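Local coordinates for uronate isomerase (Bacillus halodurans C-125, PDB 3HKA), which probably interconverts uronic sugars such as D-glucuronate and D-fructuronate, as a zinc-dependent isomerase of the amidohydrolase superfamily, at residues M25-F30 / S138-T143; D43-Y48 / A356-Q361; M320-W325 / P351-A356. One frame throughout, in Å; residues are numbered along the deposited sequence.

Interaction 1 of 3, residues M25-F30 / S138-T143; sequences MHTHLF and SDVVMT. With ZN (zinc ion), chain F; FIX (D-fructuronic acid), chain D.
His26 and His28 form the H-x-H zinc motif that amidohydrolase-superfamily enzymes carry just beyond the first barrel strand, and Thr143, on the loop leaving the neighbouring strand, packs against both rings. Each histidine gives NE2 to the zinc ion, with His26 NE2 and His28 NE2 both 2.1 Å from the metal, and O1A and O2 of D-fructuronic acid bind the same ion. Thr143 OG1, placed anti to its own carbonyl carbon (chi1 -66°), donates to Thr27 O at 2.7 Å, 30° off the carbonyl plane. The same oxygen sits above one face of the His28 ring, offset toward the rim, and comes within 3.1 Å of His26 CE1. On the imidazole edge away from the metal, His26 ND1 donates to a water 2.7 Å away, which in turn donates to Met142 O and Thr143 OG1; with NE2 on the metal, this ND1-water bond probably helps to hold the ring's rotation. Thr27, between the two histidines in sequence, reaches the strand through its hydroxyl: its OG1 donates to Val141 O at 3.0 Å from above the carbonyl plane, and accepts from Leu29 N in an ST turn. Thr27 N adds a weak bond to Val141 O, so two donors of one residue share that carbonyl. Farther along, Met142 SD makes an oblique Met-aromatic contact with Phe30, 5.2 Å from the ring centroid, while Val141 CB rests 3.4 Å from Met25 O. Nearly all of the touching residues are buried. Strand 137-141 runs parallel between strands 22-24 and 165-166, Val140 and Met142 lean on Phe165, and Phe408 of helix 393-412 packs on Met25 and Val141.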
# COMPACT_ATOMS: atom_id res chain seq x y z
N MET A 25 -21.79 3.44 13.94
CA MET A 25 -21.63 2.21 14.71
C MET A 25 -20.44 2.04 15.67
O MET A 25 -20.28 0.97 16.26
CB MET A 25 -21.79 1.00 13.79
CG MET A 25 -20.95 1.01 12.53
SD MET A 25 -19.28 0.54 12.92
CE MET A 25 -19.54 -1.18 13.41
N HIS A 26 -19.62 3.07 15.82
CA HIS A 26 -18.53 3.05 16.79
C HIS A 26 -18.04 4.45 17.15
O HIS A 26 -17.43 5.14 16.33
CB HIS A 26 -17.32 2.22 16.35
CG HIS A 26 -16.18 2.29 17.32
ND1 HIS A 26 -16.32 1.94 18.65
CD2 HIS A 26 -14.92 2.76 17.19
CE1 HIS A 26 -15.20 2.19 19.29
NE2 HIS A 26 -14.33 2.70 18.43
N THR A 27 -18.30 4.85 18.38
CA THR A 27 -17.86 6.16 18.87
C THR A 27 -17.51 6.01 20.33
O THR A 27 -17.69 4.94 20.93
CB THR A 27 -18.98 7.23 18.80
OG1 THR A 27 -19.86 7.06 19.92
CG2 THR A 27 -19.77 7.10 17.50
N HIS A 28 -17.00 7.09 20.90
CA HIS A 28 -16.65 7.13 22.30
C HIS A 28 -17.47 8.25 22.93
O HIS A 28 -16.99 9.01 23.77
CB HIS A 28 -15.15 7.38 22.45
CG HIS A 28 -14.32 6.20 22.03
ND1 HIS A 28 -14.03 5.16 22.88
CD2 HIS A 28 -13.77 5.88 20.84
CE1 HIS A 28 -13.35 4.24 22.23
NE2 HIS A 28 -13.18 4.65 20.98
N LEU A 29 -18.72 8.35 22.48
CA LEU A 29 -19.65 9.35 23.00
C LEU A 29 -20.62 8.61 23.92
O LEU A 29 -20.74 7.39 23.85
CB LEU A 29 -20.44 9.99 21.85
CG LEU A 29 -19.65 10.69 20.75
CD1 LEU A 29 -20.62 11.26 19.72
CD2 LEU A 29 -18.79 11.80 21.36
N PHE A 30 -21.31 9.36 24.78
CA PHE A 30 -22.26 8.76 25.71
C PHE A 30 -23.55 9.57 25.72
O PHE A 30 -23.55 10.75 25.37
CB PHE A 30 -21.69 8.75 27.12
CG PHE A 30 -20.48 7.88 27.28
CD1 PHE A 30 -20.61 6.54 27.61
CD2 PHE A 30 -19.21 8.42 27.11
CE1 PHE A 30 -19.48 5.73 27.76
CE2 PHE A 30 -18.07 7.62 27.26
CZ PHE A 30 -18.21 6.27 27.59
N SER A 138 -28.48 9.94 13.00
CA SER A 138 -29.72 9.52 13.65
C SER A 138 -29.47 8.58 14.82
O SER A 138 -30.22 8.58 15.79
CB SER A 138 -30.62 8.80 12.64
OG SER A 138 -30.06 7.56 12.25
N ASP A 139 -28.41 7.79 14.72
CA ASP A 139 -28.08 6.83 15.76
C ASP A 139 -26.59 6.78 16.05
O ASP A 139 -25.77 6.81 15.14
CB ASP A 139 -28.59 5.45 15.35
CG ASP A 139 -30.11 5.37 15.35
OD1 ASP A 139 -30.69 5.15 16.43
OD2 ASP A 139 -30.71 5.55 14.27
N VAL A 140 -26.27 6.69 17.34
CA VAL A 140 -24.88 6.65 17.80
C VAL A 140 -24.64 5.40 18.64
O VAL A 140 -25.41 5.09 19.55
CB VAL A 140 -24.55 7.90 18.65
CG1 VAL A 140 -23.18 7.75 19.29
CG2 VAL A 140 -24.59 9.13 17.77
N VAL A 141 -23.57 4.67 18.32
CA VAL A 141 -23.23 3.48 19.08
C VAL A 141 -22.08 3.87 20.00
O VAL A 141 -21.06 4.39 19.55
CB VAL A 141 -22.78 2.31 18.16
CG1 VAL A 141 -22.34 1.13 19.01
CG2 VAL A 141 -23.92 1.89 17.24
N MET A 142 -22.26 3.63 21.30
CA MET A 142 -21.25 3.97 22.29
C MET A 142 -20.27 2.83 22.53
O MET A 142 -20.42 1.73 22.00
CB MET A 142 -21.92 4.29 23.64
CG MET A 142 -23.12 5.24 23.59
SD MET A 142 -23.82 5.50 25.25
CE MET A 142 -24.83 4.05 25.41
N THR A 143 -19.26 3.12 23.34
CA THR A 143 -18.27 2.13 23.74
C THR A 143 -18.49 2.09 25.25
O THR A 143 -18.07 2.99 25.98
CB THR A 143 -16.84 2.59 23.45
OG1 THR A 143 -16.65 2.69 22.03
CG2 THR A 143 -15.84 1.60 24.03
ZN ZN F . -12.62 3.71 19.15
O1A FIX D . -11.95 2.11 20.34
C1 FIX D . -10.70 2.07 20.46
O1B FIX D . -10.06 1.25 21.14
C2 FIX D . -9.89 3.14 19.70
O2 FIX D . -10.68 3.66 18.63
C3 FIX D . -9.45 4.27 20.67
O3 FIX D . -8.68 3.68 21.74
C4 FIX D . -8.56 5.40 20.06
O4 FIX D . -7.97 6.19 21.11
C5 FIX D . -9.35 6.35 19.12
O5 FIX D . -10.53 6.65 19.35
C6 FIX D . -8.67 6.93 17.89
O6 FIX D . -9.61 7.30 16.89
O HOH W 1 -18.49 0.96 20.00
O HOH W 2 -18.56 5.77 24.49

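Interaction 2 of 3, residues D43-Y48 / A356-Q361; sequences DELLTY and ARVLEQ. With FIX (D-fructuronic acid), chain D.
A chi1 of 178° at Tyr48 sets its ring opposite the backbone N and toward Gln361, whose side chain, extended beyond CG (chi2 175°), carries its amide to one face of that ring. Gln361 NE2 lies over the ring centre, 3.0 Å above the plane, and the amide stands steeply at 73° to the ring. The same nitrogen donates to a water 2.9 Å away, which itself donates to Leu45 O and so ties the amide to the helix end. At its other end the amide is held by the main chain: Gln361 OE1 accepts from Arg357 N at 2.7 Å, almost in line with the C=O bond, and from Val358 N, which lies well above the amide plane. Two bonds on the oxygen and the water on the nitrogen leave the amide little freedom to turn. Leu45 makes the apolar part of the contact: its CD2 meets Gln361 CG at 3.5 Å and Val358 CG1 at 3.6 Å, while CD1 rests on Glu360 CB. Val358 also reaches back to Glu44, CG1 touching CB. At the edge of the Tyr48 ring, Arg357 CD lies in plane, 3.8 Å from Tyr48 CE1; the Tyr48 hydroxyl is hydrogen-bonded to Lys365. Beyond CD, Arg357 NH2 donates to O4 of D-fructuronic acid at 3.1 Å, with weak bonds from NE to O4 and O5. Helix 42-46 thus packs on the type I turn Val358-Gln361 leading into helix 361-386, and the two segments supply Tyr48 and Arg357 to the sugar pocket beside the zinc site of the amidohydrolase barrel.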
# COMPACT_ATOMS: atom_id res chain seq x y z
N ASP A 43 -12.73 23.62 23.39
CA ASP A 43 -11.57 23.26 24.20
C ASP A 43 -11.35 21.75 24.21
O ASP A 43 -10.21 21.28 24.23
CB ASP A 43 -11.72 23.79 25.63
CG ASP A 43 -11.28 25.24 25.77
OD1 ASP A 43 -11.08 25.91 24.73
OD2 ASP A 43 -11.14 25.71 26.91
N GLU A 44 -12.44 20.99 24.19
CA GLU A 44 -12.37 19.54 24.16
C GLU A 44 -11.90 19.09 22.76
O GLU A 44 -11.14 18.13 22.63
CB GLU A 44 -13.73 18.93 24.47
CG GLU A 44 -14.18 19.09 25.92
CD GLU A 44 -13.36 18.26 26.88
OE1 GLU A 44 -12.37 17.63 26.44
OE2 GLU A 44 -13.70 18.22 28.08
N LEU A 45 -12.37 19.80 21.74
CA LEU A 45 -11.98 19.48 20.37
C LEU A 45 -10.48 19.69 20.17
O LEU A 45 -9.81 18.89 19.52
CB LEU A 45 -12.74 20.37 19.38
CG LEU A 45 -14.22 20.08 19.13
CD1 LEU A 45 -14.79 21.13 18.19
CD2 LEU A 45 -14.40 18.68 18.55
N LEU A 46 -9.96 20.78 20.74
CA LEU A 46 -8.55 21.10 20.61
C LEU A 46 -7.64 20.21 21.45
O LEU A 46 -6.46 20.05 21.14
CB LEU A 46 -8.30 22.57 20.97
CG LEU A 46 -8.87 23.62 20.01
CD1 LEU A 46 -8.70 25.01 20.61
CD2 LEU A 46 -8.16 23.53 18.66
N THR A 47 -8.18 19.62 22.51
CA THR A 47 -7.38 18.75 23.37
C THR A 47 -7.54 17.27 23.04
O THR A 47 -7.10 16.40 23.79
CB THR A 47 -7.70 19.02 24.86
OG1 THR A 47 -9.09 18.79 25.12
CG2 THR A 47 -7.37 20.46 25.21
N TYR A 48 -8.16 16.99 21.90
CA TYR A 48 -8.36 15.63 21.38
C TYR A 48 -6.95 15.04 21.35
O TYR A 48 -6.02 15.73 20.96
CB TYR A 48 -8.94 15.76 19.97
CG TYR A 48 -9.20 14.49 19.19
CD1 TYR A 48 -9.74 13.36 19.80
CD2 TYR A 48 -9.04 14.48 17.81
CE1 TYR A 48 -10.12 12.24 19.04
CE2 TYR A 48 -9.42 13.39 17.04
CZ TYR A 48 -9.95 12.27 17.65
OH TYR A 48 -10.34 11.20 16.88
N ALA A 356 -15.81 9.24 17.30
CA ALA A 356 -15.85 10.52 18.00
C ALA A 356 -15.68 10.38 19.50
O ALA A 356 -16.32 9.55 20.14
CB ALA A 356 -17.17 11.23 17.69
N ARG A 357 -14.77 11.18 20.04
CA ARG A 357 -14.51 11.21 21.48
C ARG A 357 -15.10 12.51 22.02
O ARG A 357 -15.44 12.60 23.20
CB ARG A 357 -13.00 11.17 21.74
CG ARG A 357 -12.42 9.77 21.75
CD ARG A 357 -10.90 9.80 21.90
NE ARG A 357 -10.35 8.47 22.15
CZ ARG A 357 -10.49 7.80 23.29
NH1 ARG A 357 -11.17 8.33 24.29
NH2 ARG A 357 -9.96 6.59 23.42
N VAL A 358 -15.22 13.50 21.14
CA VAL A 358 -15.80 14.79 21.49
C VAL A 358 -17.03 14.97 20.60
O VAL A 358 -16.95 14.87 19.38
CB VAL A 358 -14.80 15.94 21.23
CG1 VAL A 358 -15.41 17.27 21.68
CG2 VAL A 358 -13.49 15.68 21.97
N LEU A 359 -18.17 15.23 21.24
CA LEU A 359 -19.45 15.40 20.54
C LEU A 359 -19.42 16.11 19.19
O LEU A 359 -19.93 15.58 18.20
CB LEU A 359 -20.44 16.12 21.46
CG LEU A 359 -21.82 16.39 20.86
CD1 LEU A 359 -22.51 15.07 20.54
CD2 LEU A 359 -22.66 17.21 21.84
N GLU A 360 -18.85 17.30 19.14
CA GLU A 360 -18.81 18.06 17.88
C GLU A 360 -18.11 17.36 16.72
O GLU A 360 -18.39 17.65 15.56
CB GLU A 360 -18.14 19.42 18.09
CG GLU A 360 -18.95 20.44 18.90
CD GLU A 360 -18.98 20.14 20.38
OE1 GLU A 360 -18.09 19.42 20.88
OE2 GLU A 360 -19.90 20.66 21.07
N GLN A 361 -17.21 16.43 17.02
CA GLN A 361 -16.48 15.73 15.96
C GLN A 361 -17.38 15.05 14.94
O GLN A 361 -17.00 14.90 13.77
CB GLN A 361 -15.51 14.71 16.57
CG GLN A 361 -14.44 15.37 17.42
CD GLN A 361 -13.54 14.37 18.12
OE1 GLN A 361 -13.99 13.28 18.50
NE2 GLN A 361 -12.28 14.74 18.32
O1A FIX D . -11.95 2.11 20.34
C1 FIX D . -10.70 2.07 20.46
O1B FIX D . -10.06 1.25 21.14
C2 FIX D . -9.89 3.14 19.70
O2 FIX D . -10.68 3.66 18.63
C3 FIX D . -9.45 4.27 20.67
O3 FIX D . -8.68 3.68 21.74
C4 FIX D . -8.56 5.40 20.06
O4 FIX D . -7.97 6.19 21.11
C5 FIX D . -9.35 6.35 19.12
O5 FIX D . -10.53 6.65 19.35
C6 FIX D . -8.67 6.93 17.89
O6 FIX D . -9.61 7.30 16.89
O HOH W 3 -11.04 17.28 17.63

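Interaction 3 of 3, residues M320-W325 / P351-A356; sequences MIFGCW and PQHSDA. With ZN (zinc ion), chain F; FIX (D-fructuronic acid), chain D.
The touching parts of the two segments, beyond strand 319-321 and just before helix 361-386, run 47° apart and come closest where the CA atoms of Gly323 and Gln352 lie 3.6 Å from each other. This is the C-terminal end of the amidohydrolase barrel, where Asp355 completes the zinc site. At the close approach Gly323, with positive phi, sets its CA against the edge of the His353 ring, 3.4 Å from ND1, and makes a CA-H...O contact with Pro351 O. Gln352 bends at chi2 so that its amide oxygen curls back: OE1 accepts from Cys324 N at 2.8 Å and from His353 N, the two donors lying on opposite faces of the amide plane. Gln352 NE2 is hydrogen-bonded to Ser369 OG. His353 belongs to an aromatic cluster with Phe322 and Trp325: Phe322 makes an offset edge-to-face contact, its edge toward the His353 face, with planes at 60°, whereas Trp325 lies oblique to it. His353 NE2 donates to Asp355 OD2 at 2.9 Å; the acceptor lies in the imidazole plane, whereas the donor meets the carboxylate from above its plane, which probably helps to orient the carboxylate. Asp355 OD1 binds the zinc ion at 2.1 Å. The indole and carboxylate planes are nearly parallel, and Asp355 OD2 lies at the indole edge, 3.0 Å from Trp325 CD1. Trp325 NE1 donates almost straight (174°) to the zinc-bound FIX O2 of D-fructuronic acid at 2.8 Å.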
# COMPACT_ATOMS: atom_id res chain seq x y z
N MET A 320 -18.37 -8.87 8.64
CA MET A 320 -18.80 -7.57 8.14
C MET A 320 -17.65 -6.65 8.50
O MET A 320 -17.31 -6.52 9.67
CB MET A 320 -20.08 -7.11 8.84
CG MET A 320 -20.52 -5.69 8.45
SD MET A 320 -20.68 -5.41 6.66
CE MET A 320 -22.15 -6.37 6.29
N ILE A 321 -17.02 -6.03 7.51
CA ILE A 321 -15.93 -5.13 7.81
C ILE A 321 -16.48 -3.72 7.89
O ILE A 321 -17.43 -3.37 7.18
CB ILE A 321 -14.78 -5.20 6.77
CG1 ILE A 321 -15.29 -4.81 5.38
CG2 ILE A 321 -14.20 -6.61 6.75
CD1 ILE A 321 -14.18 -4.78 4.33
N PHE A 322 -15.88 -2.92 8.76
CA PHE A 322 -16.36 -1.56 8.94
C PHE A 322 -15.26 -0.55 9.16
O PHE A 322 -14.18 -0.88 9.64
CB PHE A 322 -17.32 -1.52 10.14
CG PHE A 322 -16.64 -1.68 11.47
CD1 PHE A 322 -16.21 -0.56 12.18
CD2 PHE A 322 -16.41 -2.95 12.00
CE1 PHE A 322 -15.56 -0.71 13.41
CE2 PHE A 322 -15.76 -3.10 13.23
CZ PHE A 322 -15.33 -1.97 13.94
N GLY A 323 -15.59 0.69 8.80
CA GLY A 323 -14.73 1.84 8.98
C GLY A 323 -13.27 1.90 8.55
O GLY A 323 -12.67 0.91 8.12
N CYS A 324 -12.74 3.11 8.66
CA CYS A 324 -11.35 3.44 8.36
C CYS A 324 -10.89 3.93 9.72
O CYS A 324 -10.94 5.12 10.04
CB CYS A 324 -11.28 4.54 7.31
SG CYS A 324 -12.10 4.05 5.76
N TRP A 325 -10.46 2.97 10.52
CA TRP A 325 -10.06 3.20 11.89
C TRP A 325 -8.77 3.93 12.24
O TRP A 325 -7.68 3.58 11.77
CB TRP A 325 -10.07 1.83 12.60
CG TRP A 325 -9.85 1.86 14.08
CD1 TRP A 325 -10.32 2.79 14.97
CD2 TRP A 325 -9.16 0.87 14.86
NE1 TRP A 325 -9.99 2.42 16.25
CE2 TRP A 325 -9.28 1.25 16.21
CE3 TRP A 325 -8.47 -0.31 14.54
CZ2 TRP A 325 -8.72 0.50 17.25
CZ3 TRP A 325 -7.92 -1.06 15.58
CH2 TRP A 325 -8.05 -0.65 16.92
N PRO A 351 -18.61 1.41 5.17
CA PRO A 351 -17.45 2.26 4.90
C PRO A 351 -16.86 3.11 6.01
O PRO A 351 -15.65 3.39 5.99
CB PRO A 351 -17.90 3.10 3.71
CG PRO A 351 -19.37 3.25 3.96
CD PRO A 351 -19.79 1.88 4.42
N GLN A 352 -17.65 3.50 7.00
CA GLN A 352 -17.09 4.37 8.02
C GLN A 352 -17.83 4.50 9.34
O GLN A 352 -19.02 4.18 9.45
CB GLN A 352 -16.93 5.77 7.41
CG GLN A 352 -16.22 6.79 8.28
CD GLN A 352 -14.76 6.45 8.47
OE1 GLN A 352 -14.42 5.37 8.96
NE2 GLN A 352 -13.88 7.37 8.09
N HIS A 353 -17.08 4.96 10.34
CA HIS A 353 -17.58 5.24 11.68
C HIS A 353 -16.74 6.46 12.10
O HIS A 353 -15.67 6.70 11.53
CB HIS A 353 -17.37 4.06 12.64
CG HIS A 353 -15.94 3.77 12.96
ND1 HIS A 353 -15.16 2.91 12.21
CD2 HIS A 353 -15.16 4.19 13.98
CE1 HIS A 353 -13.96 2.82 12.75
NE2 HIS A 353 -13.93 3.59 13.83
N SER A 354 -17.22 7.24 13.06
CA SER A 354 -16.49 8.44 13.46
C SER A 354 -15.46 8.26 14.57
O SER A 354 -14.44 8.95 14.59
CB SER A 354 -17.47 9.53 13.89
OG SER A 354 -18.06 9.20 15.14
N ASP A 355 -15.74 7.35 15.50
CA ASP A 355 -14.84 7.13 16.62
C ASP A 355 -14.77 8.42 17.44
O ASP A 355 -13.81 8.66 18.16
CB ASP A 355 -13.43 6.78 16.13
CG ASP A 355 -12.90 5.51 16.75
OD1 ASP A 355 -13.00 5.36 17.98
OD2 ASP A 355 -12.39 4.66 15.99
N ALA A 356 -15.81 9.24 17.30
CA ALA A 356 -15.85 10.52 18.00
C ALA A 356 -15.68 10.38 19.50
O ALA A 356 -16.32 9.55 20.14
CB ALA A 356 -17.17 11.23 17.69
ZN ZN F . -12.62 3.71 19.15
O1A FIX D . -11.95 2.11 20.34
C1 FIX D . -10.70 2.07 20.46
O1B FIX D . -10.06 1.25 21.14
C2 FIX D . -9.89 3.14 19.70
O2 FIX D . -10.68 3.66 18.63
C3 FIX D . -9.45 4.27 20.67
O3 FIX D . -8.68 3.68 21.74
C4 FIX D . -8.56 5.40 20.06
O4 FIX D . -7.97 6.19 21.11
C5 FIX D . -9.35 6.35 19.12
O5 FIX D . -10.53 6.65 19.35
C6 FIX D . -8.67 6.93 17.89
O6 FIX D . -9.61 7.30 16.89
O HOH W 4 -13.01 6.09 11.77

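All three contacts converge on D-fructuronic acid, and interactions 1 and 3 share its zinc ion: His26 and His28 come from the first, Asp355 from the third. Their backbones interlock as well, with probable hydrogen bonds from Asp355 N to His26 O at 2.9 Å and from His28 N to Ala356 O at 2.7 Å. Ala356 is also the residue where the segments of interactions 2 and 3 overlap, so that bond ties the histidine loop to the chain common to both. Interaction 2 lies farther out, its centre 14 Å from that of interaction 1 and 18 Å from that of interaction 3, and reaches the sugar through Arg357, whose CG packs on His28 CB at 3.7 Å.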